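Local atomic coordinates of MerB2 (Bacillus megaterium, PDB entry 5C17), a protein that binds mercury(II) and probably acts as an alkylmercury lyase, cleaving the carbon-mercury bond of organomercurials. Residues Gln37-Glu41 and Gln74-Gly78. Sequence-based numbering, arbitrary orientation.
Sequences QAVTE and QKIVG
Val39 and Ile76 form a hydrogen-bonded antiparallel pair, established by two reciprocal backbone bonds: Val39 N reaches Ile76 O at 2.9 Å and Ile76 N reaches Val39 O at 2.8 Å. With N-H...O angles of 165° and 167°, both bonds are nearly straight.

The side chain of Ile76 can be traced outward from this pair. Its CB meets Val39 CB at 4.0 Å, and also touches Val39 O. CG1, placed beside the backbone N by chi1 of -58°, then passes Val39 O at 3.7 Å. CD1 remains 4.0 Å from Val39 O, which means that the branch skirts an oxygen already engaged by the Ile76 amide. Beyond the pair, Ile76 packs on Ile29 of helix 22-34 and Ile68 of strand 68-70.

A single bridge from the link between helices 22-34 and 41-48 to the second strand of a hairpin, with helix 52-64 preceding that hairpin, is consistent with a winged helix-turn-helix, strands 68-70 and 76-79 forming the wing.

On the Gly78 side of the bridge, Ala38 CA makes a CA-H...O contact with Ile76 O at 3.4 Å, while Ala38 CB touches Val77 CG1. On the other side, Thr40 and Lys75 run side by side in the same direction, Thr40 CG2 lying 3.9 Å from Lys75 CE. Thr40 occupies the N-cap position of helix 41-48, its OG1 hydrogen-bonded to Ser42 OG.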
# COMPACT_ATOMS: atom_id res chain seq x y z
N GLN A 37 -13.66 8.01 -3.58
CA GLN A 37 -13.74 9.38 -4.06
C GLN A 37 -12.35 9.91 -4.38
O GLN A 37 -11.52 10.08 -3.49
CB GLN A 37 -14.41 10.25 -2.98
CG GLN A 37 -14.48 11.74 -3.30
CD GLN A 37 -15.32 12.05 -4.52
OE1 GLN A 37 -16.54 11.84 -4.53
NE2 GLN A 37 -14.67 12.54 -5.58
N ALA A 38 -12.11 10.22 -5.65
CA ALA A 38 -10.89 10.90 -6.05
C ALA A 38 -10.83 12.26 -5.37
O ALA A 38 -11.87 12.86 -5.05
CB ALA A 38 -10.83 11.05 -7.54
N VAL A 39 -9.61 12.77 -5.19
CA VAL A 39 -9.38 13.97 -4.40
C VAL A 39 -8.76 15.06 -5.26
O VAL A 39 -7.91 14.81 -6.10
CB VAL A 39 -8.44 13.64 -3.20
CG1 VAL A 39 -8.19 14.87 -2.36
CG2 VAL A 39 -9.07 12.55 -2.35
N THR A 40 -9.21 16.28 -5.03
CA THR A 40 -8.64 17.45 -5.69
C THR A 40 -8.03 18.38 -4.67
O THR A 40 -8.31 18.28 -3.48
CB THR A 40 -9.70 18.24 -6.42
OG1 THR A 40 -10.67 18.71 -5.47
CG2 THR A 40 -10.38 17.40 -7.48
N GLU A 41 -7.17 19.29 -5.14
CA GLU A 41 -6.56 20.22 -4.21
C GLU A 41 -7.59 21.16 -3.59
O GLU A 41 -7.47 21.50 -2.42
CB GLU A 41 -5.38 21.00 -4.81
CG GLU A 41 -4.13 20.17 -4.97
CD GLU A 41 -2.89 20.98 -5.34
OE1 GLU A 41 -2.72 22.14 -4.86
OE2 GLU A 41 -2.07 20.46 -6.12
N GLN A 74 -4.41 15.14 -13.10
CA GLN A 74 -3.92 15.55 -11.78
C GLN A 74 -4.85 15.31 -10.61
O GLN A 74 -4.49 15.61 -9.48
CB GLN A 74 -3.42 17.00 -11.78
CG GLN A 74 -2.28 17.22 -12.78
CD GLN A 74 -1.12 16.25 -12.57
OE1 GLN A 74 -0.36 16.38 -11.61
NE2 GLN A 74 -0.98 15.28 -13.46
N LYS A 75 -6.02 14.71 -10.82
CA LYS A 75 -6.80 14.29 -9.65
C LYS A 75 -6.06 13.17 -8.93
O LYS A 75 -5.42 12.32 -9.55
CB LYS A 75 -8.19 13.80 -10.02
CG LYS A 75 -9.08 14.89 -10.55
CD LYS A 75 -10.53 14.40 -10.66
CE LYS A 75 -11.52 15.54 -10.70
NZ LYS A 75 -12.37 15.48 -11.91
N ILE A 76 -6.18 13.16 -7.61
CA ILE A 76 -5.49 12.17 -6.78
C ILE A 76 -6.35 10.93 -6.62
O ILE A 76 -7.50 11.01 -6.16
CB ILE A 76 -5.16 12.76 -5.39
CG1 ILE A 76 -4.31 14.03 -5.51
CG2 ILE A 76 -4.46 11.72 -4.50
CD1 ILE A 76 -4.31 14.89 -4.27
N VAL A 77 -5.80 9.78 -7.01
CA VAL A 77 -6.57 8.54 -7.10
C VAL A 77 -5.99 7.40 -6.27
O VAL A 77 -6.55 6.31 -6.24
CB VAL A 77 -6.72 8.08 -8.57
CG1 VAL A 77 -7.57 9.08 -9.35
CG2 VAL A 77 -5.34 7.88 -9.24
N GLY A 78 -4.88 7.65 -5.60
CA GLY A 78 -4.28 6.63 -4.76
C GLY A 78 -3.43 7.24 -3.68
O GLY A 78 -2.87 8.33 -3.88